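Local coordinates for extracellular solute-binding protein family 1 (Alicyclobacillus acidocaldarius subsp. acidocaldarius, PDB 4OVJ) that probably binds a solute outside the cell and delivers it to an ABC transporter, at residues V229-G233 against T234-L238; S212-V215 against S216-Y220. All blocks are in the same frame, centred on the assembly; numbering follows the deposited sequence.

Interaction 1: residues V229-G233 against T234-L238; sequences VVPPG and TVTSL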
ATOM      1  N   VAL A 229      -4.112  21.648  17.379  1.00 10.74           N
ATOM      2  CA  VAL A 229      -4.857  21.244  16.202  1.00 10.41           C
ATOM      3  C   VAL A 229      -4.803  19.720  15.972  1.00  9.98           C
ATOM      4  O   VAL A 229      -5.710  19.133  15.358  1.00  9.34           O
ATOM      5  CB  VAL A 229      -4.309  22.025  14.995  1.00 12.75           C
ATOM      6  CG1 VAL A 229      -4.925  21.545  13.727  1.00 14.32           C
ATOM      7  CG2 VAL A 229      -4.574  23.513  15.201  1.00 14.41           C
ATOM      8  N   VAL A 230      -3.727  19.090  16.434  1.00  9.24           N
ATOM      9  CA  VAL A 230      -3.624  17.621  16.478  1.00  8.17           C
ATOM     10  C   VAL A 230      -3.394  17.232  17.941  1.00  8.48           C
ATOM     11  O   VAL A 230      -3.046  18.085  18.759  1.00  9.03           O
ATOM     12  CB  VAL A 230      -2.490  17.086  15.564  1.00  8.50           C
ATOM     13  CG1 VAL A 230      -2.668  17.597  14.129  1.00  8.38           C
ATOM     14  CG2 VAL A 230      -1.130  17.467  16.110  1.00  9.53           C
ATOM     15  N   PRO A 231      -3.609  15.959  18.283  1.00  8.24           N
ATOM     16  CA  PRO A 231      -3.563  15.592  19.702  1.00  9.18           C
ATOM     17  C   PRO A 231      -2.165  15.689  20.279  1.00  9.47           C
ATOM     18  O   PRO A 231      -1.196  15.615  19.548  1.00  9.47           O
ATOM     19  CB  PRO A 231      -4.049  14.137  19.716  1.00  9.79           C
ATOM     20  CG  PRO A 231      -4.689  13.915  18.387  1.00  9.87           C
ATOM     21  CD  PRO A 231      -3.949  14.808  17.441  1.00  9.16           C
ATOM     22  N   PRO A 232      -2.060  15.860  21.608  1.00 11.29           N
ATOM     23  CA  PRO A 232      -0.746  15.831  22.270  1.00 11.22           C
ATOM     24  C   PRO A 232      -0.151  14.420  22.279  1.00 10.53           C
ATOM     25  O   PRO A 232      -0.866  13.436  22.043  1.00 10.14           O
ATOM     26  CB  PRO A 232      -1.067  16.291  23.682  1.00 12.92           C
ATOM     27  CG  PRO A 232      -2.488  15.911  23.895  1.00 12.76           C
ATOM     28  CD  PRO A 232      -3.169  16.053  22.562  1.00 11.63           C
ATOM     29  N   GLY A 233       1.146  14.318  22.541  1.00 10.98           N
ATOM     30  CA  GLY A 233       1.828  13.038  22.512  1.00 12.10           C
ATOM     31  C   GLY A 233       1.245  12.006  23.456  1.00 12.17           C
ATOM     32  O   GLY A 233       1.255  10.819  23.167  1.00 11.80           O
ATOM     33  N   THR A 234       0.745  12.467  24.595  1.00 12.01           N
ATOM     34  CA  THR A 234       0.161  11.572  25.582  1.00 13.40           C
ATOM     35  C   THR A 234      -1.110  10.894  25.067  1.00 13.82           C
ATOM     36  O   THR A 234      -1.411   9.769  25.454  1.00 19.22           O
ATOM     37  CB  THR A 234      -0.140  12.334  26.883  1.00 15.65           C
ATOM     38  OG1 THR A 234      -0.847  13.543  26.573  1.00 18.17           O
ATOM     39  CG2 THR A 234       1.157  12.676  27.596  1.00 18.30           C
ATOM     40  N   VAL A 235      -1.853  11.577  24.201  1.00 11.24           N
ATOM     41  CA  VAL A 235      -3.028  10.998  23.562  1.00 11.19           C
ATOM     42  C   VAL A 235      -2.605  10.072  22.422  1.00  9.69           C
ATOM     43  O   VAL A 235      -3.065   8.943  22.316  1.00  9.79           O
ATOM     44  CB  VAL A 235      -3.993  12.107  23.085  1.00 12.64           C
ATOM     45  CG1 VAL A 235      -5.122  11.535  22.224  1.00 12.64           C
ATOM     46  CG2 VAL A 235      -4.558  12.842  24.295  1.00 15.53           C
ATOM     47  N   THR A 236      -1.690  10.545  21.589  1.00  8.83           N
ATOM     48  CA  THR A 236      -1.198   9.759  20.460  1.00  9.00           C
ATOM     49  C   THR A 236      -0.592   8.445  20.904  1.00 10.14           C
ATOM     50  O   THR A 236      -0.756   7.430  20.230  1.00 10.52           O
ATOM     51  CB  THR A 236      -0.202  10.602  19.654  1.00  9.44           C
ATOM     52  OG1 THR A 236      -0.911  11.746  19.175  1.00  9.02           O
ATOM     53  CG2 THR A 236       0.402   9.836  18.498  1.00 10.21           C
ATOM     54  N   SER A 237       0.079   8.459  22.056  1.00 11.81           N
ATOM     55  CA  SER A 237       0.745   7.265  22.572  1.00 13.26           C
ATOM     56  C   SER A 237      -0.222   6.122  22.888  1.00 12.56           C
ATOM     57  O   SER A 237       0.191   4.974  22.917  1.00 15.24           O
ATOM     58  CB  SER A 237       1.564   7.592  23.820  1.00 18.84           C
ATOM     59  OG  SER A 237       0.745   8.122  24.840  1.00 27.07           O
ATOM     60  N   LEU A 238      -1.491   6.439  23.128  1.00 13.32           N
ATOM     61  CA  LEU A 238      -2.510   5.429  23.431  1.00 14.02           C
ATOM     62  C   LEU A 238      -3.019   4.705  22.193  1.00 13.35           C
ATOM     63  O   LEU A 238      -3.668   3.681  22.300  1.00 14.66           O
ATOM     64  CB  LEU A 238      -3.709   6.084  24.123  1.00 14.02           C
ATOM     65  CG  LEU A 238      -3.438   6.825  25.425  1.00 17.11           C
ATOM     66  CD1 LEU A 238      -4.615   7.703  25.818  1.00 18.39           C
ATOM     67  CD2 LEU A 238      -3.121   5.835  26.517  1.00 19.38           C
TER
HETATM   68  O   HOH W   1       0.844  13.789  19.302  1.00  8.94           O

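Interaction 2: residues S212-V215 against S216-Y220; sequences STLV and SYLNY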
ATOM      1  N   SER A 212      17.910  17.708   7.683  0.50 14.28           N
ATOM      2  CA  SER A 212      17.036  18.828   7.384  0.50 15.70           C
ATOM      3  C   SER A 212      15.630  18.374   6.993  0.50 14.24           C
ATOM      4  O   SER A 212      14.627  18.920   7.447  0.50 13.09           O
ATOM      5  CB  SER A 212      17.644  19.623   6.239  0.50 17.70           C
ATOM      6  OG  SER A 212      16.983  20.846   6.102  0.50 21.82           O
ATOM      7  N   THR A 213      15.570  17.363   6.140  1.00 12.71           N
ATOM      8  CA  THR A 213      14.294  16.819   5.671  1.00 11.00           C
ATOM      9  C   THR A 213      13.465  16.243   6.822  1.00  9.78           C
ATOM     10  O   THR A 213      12.253  16.462   6.908  1.00 10.90           O
ATOM     11  CB  THR A 213      14.568  15.734   4.644  1.00 10.11           C
ATOM     12  OG1 THR A 213      15.299  16.319   3.561  1.00 11.22           O
ATOM     13  CG2 THR A 213      13.268  15.099   4.145  1.00  9.85           C
ATOM     14  N   LEU A 214      14.124  15.523   7.719  1.00  8.86           N
ATOM     15  CA  LEU A 214      13.426  14.957   8.869  1.00  8.40           C
ATOM     16  C   LEU A 214      13.020  16.044   9.862  1.00  8.83           C
ATOM     17  O   LEU A 214      11.912  16.032  10.367  1.00  9.37           O
ATOM     18  CB  LEU A 214      14.264  13.890   9.557  1.00  9.12           C
ATOM     19  CG  LEU A 214      13.698  13.249  10.823  1.00  9.34           C
ATOM     20  CD1 LEU A 214      12.296  12.727  10.581  1.00  9.63           C
ATOM     21  CD2 LEU A 214      14.639  12.129  11.249  1.00  9.69           C
ATOM     22  N   VAL A 215      13.906  16.999  10.122  1.00  9.91           N
ATOM     23  CA  VAL A 215      13.573  18.079  11.051  1.00 10.24           C
ATOM     24  C   VAL A 215      12.398  18.923  10.542  1.00  9.42           C
ATOM     25  O   VAL A 215      11.541  19.322  11.331  1.00  9.64           O
ATOM     26  CB  VAL A 215      14.800  18.964  11.367  1.00 11.32           C
ATOM     27  CG1 VAL A 215      14.392  20.184  12.182  1.00 12.19           C
ATOM     28  CG2 VAL A 215      15.817  18.152  12.147  1.00 11.33           C
ATOM     29  N   SER A 216      12.330  19.171   9.239  1.00  9.21           N
ATOM     30  CA  SER A 216      11.215  19.970   8.708  1.00  9.06           C
ATOM     31  C   SER A 216       9.881  19.224   8.884  1.00  8.74           C
ATOM     32  O   SER A 216       8.851  19.827   9.203  1.00  8.92           O
ATOM     33  CB  SER A 216      11.459  20.403   7.259  1.00 10.74           C
ATOM     34  OG  SER A 216      11.465  19.300   6.375  1.00 13.16           O
ATOM     35  N   TYR A 217       9.913  17.905   8.714  1.00  8.02           N
ATOM     36  CA  TYR A 217       8.727  17.071   8.952  1.00  7.47           C
ATOM     37  C   TYR A 217       8.325  17.126  10.415  1.00  7.49           C
ATOM     38  O   TYR A 217       7.161  17.373  10.761  1.00  7.32           O
ATOM     39  CB  TYR A 217       9.060  15.648   8.544  1.00  7.39           C
ATOM     40  CG  TYR A 217       8.096  14.550   8.905  1.00  7.88           C
ATOM     41  CD1 TYR A 217       7.049  14.213   8.072  1.00  8.11           C
ATOM     42  CD2 TYR A 217       8.299  13.779  10.029  1.00  8.39           C
ATOM     43  CE1 TYR A 217       6.198  13.161   8.364  1.00  8.46           C
ATOM     44  CE2 TYR A 217       7.463  12.728  10.336  1.00  8.96           C
ATOM     45  CZ  TYR A 217       6.414  12.421   9.492  1.00  8.23           C
ATOM     46  OH  TYR A 217       5.610  11.357   9.781  1.00 10.09           O
ATOM     47  N   LEU A 218       9.289  16.912  11.291  1.00  7.58           N
ATOM     48  CA  LEU A 218       8.993  16.938  12.721  1.00  8.52           C
ATOM     49  C   LEU A 218       8.453  18.302  13.168  1.00  7.97           C
ATOM     50  O   LEU A 218       7.528  18.372  13.976  1.00  8.40           O
ATOM     51  CB  LEU A 218      10.227  16.562  13.527  1.00  9.27           C
ATOM     52  CG  LEU A 218      10.744  15.133  13.355  1.00 10.90           C
ATOM     53  CD1 LEU A 218      12.074  15.031  14.073  1.00 12.23           C
ATOM     54  CD2 LEU A 218       9.767  14.083  13.857  1.00 12.48           C
ATOM     55  N   ASN A 219       9.032  19.378  12.636  1.00  7.89           N
ATOM     56  CA  ASN A 219       8.588  20.735  12.969  1.00  8.91           C
ATOM     57  C   ASN A 219       7.198  21.030  12.492  1.00  8.38           C
ATOM     58  O   ASN A 219       6.455  21.748  13.169  1.00  9.45           O
ATOM     59  CB  ASN A 219       9.538  21.778  12.401  1.00  9.14           C
ATOM     60  CG  ASN A 219      10.738  22.010  13.293  1.00 11.52           C
ATOM     61  OD1 ASN A 219      10.660  21.814  14.503  1.00 14.65           O
ATOM     62  ND2 ASN A 219      11.849  22.441  12.705  1.00 12.21           N
ATOM     63  N   TYR A 220       6.841  20.486  11.330  1.00  8.21           N
ATOM     64  CA  TYR A 220       5.503  20.670  10.792  1.00  8.45           C
ATOM     65  C   TYR A 220       4.472  20.174  11.787  1.00  7.88           C
ATOM     66  O   TYR A 220       3.556  20.902  12.153  1.00  8.06           O
ATOM     67  CB  TYR A 220       5.347  19.929   9.467  1.00  8.59           C
ATOM     68  CG  TYR A 220       3.963  20.030   8.873  1.00  8.58           C
ATOM     69  CD1 TYR A 220       3.583  21.158   8.167  1.00  8.18           C
ATOM     70  CD2 TYR A 220       3.031  19.004   9.033  1.00  8.51           C
ATOM     71  CE1 TYR A 220       2.321  21.269   7.631  1.00  9.01           C
ATOM     72  CE2 TYR A 220       1.764  19.102   8.482  1.00  8.61           C
ATOM     73  CZ  TYR A 220       1.416  20.241   7.779  1.00  8.03           C
ATOM     74  OH  TYR A 220       0.165  20.359   7.226  1.00  8.13           O
TER

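Interaction 1: residues V229-G233 against T234-L238
With CG1 of V235 trans to its backbone N (chi1 171°) and CG2 trans to its carbonyl carbon, the two methyls of this valine divide between two prolines. CG1 lies 3.8 Å from CB of P231, while CG2 meets CG of P232 at 3.7 Å, the P232 ring running at a slant to the valine. A beta-branched residue suits this place because its fork serves both rings at once. The first torsion of T236 (-61°) sets OG1 beside its own backbone N, on the side facing the prolines, where water 1 joins it to the chain before the helix: the water accepts from OG1 of T236 at 2.7 Å and donates to O of P231.

These contacts lie at the start of the short helix 233-236, with P232 at the N-cap position. Proline can stand there because its missing N-H is not needed, whereas its carbonyl is: O of P232 accepts from N of T236 at 3.0 Å in a nearly straight bond (172°), and takes a second, weak bond from N of V235. G233, buried, opens the helix with its backbone, and its O receives N of S237 at 2.9 Å, the donor tilted somewhat from the carbonyl plane. T234, the following residue, is exposed and turns OG1 back to the P232 ring, meeting CG at 3.9 Å, with the two side chains roughly perpendicular.

W177 touches P231, P232 and V235, so the proline-valine cluster continues into the loop that carries this tryptophan. T236 and S237 instead face helix 377-392, touching Q392 and Q389 respectively.

Interaction 2: residues S212-V215 against S216-Y220
Successive i to i+4 backbone bonds join S212-V215 to S216-Y220, from N of S216 to O of S212 (2.9 Å) through N of L218 to O of L214 (2.9 Å, 169°) to N of N219 on O of V215. S216 adds a side-chain bond: a chi1 of 67° folds OG back over the preceding turn, where it donates to O of T213 at 3.0 Å from above the carbonyl plane. N of Y217 reaches that oxygen from the same face, and NE1 of W191, which is bonded to OG of S216, adds a weak bond to it. Serine is short enough to reach its own helix backbone, and an alanine here would probably leave O of T213 with one fewer donor and W191 NE1 without its hydroxyl partner.

On the buried side, CD1 of L214 lies 4.0 Å from CG of L218 and approaches the Y217 ring obliquely near CD2 (4.2 Å). The two leucines, branched and apolar, pack on M387 of helix 377-392, while Y217 sends its OH to T187 and S184. At the more open side V215 and N219 lie side by side, CG1 of V215 being 3.4 Å from ND2 of N219, and both reach helix 398-414. The pattern is that of an alpha-helix, 211-226, with its i to i+4 ladder, packed among the helices of a solute-binding protein lobe.

Following the chain from the N terminus, interaction 2 comes first, within helix 211-226, and interaction 1 follows once that helix has ended, at the turn leading into helix 233-236. The two are in series: neither encloses or crosses the other, and each closes only a turn or so of chain. Their centres stand about 18 Å apart and their nearest atoms about 7 Å, without touching. V230 nevertheless packs directly on L224 and R225 of helix 211-226, and two neighbours are shared: helix 377-392 borders both contacts, through F384 and M387 at interaction 2 and Q389 and Q392 at interaction 1, and helix 160-174 touches Y220 and V229.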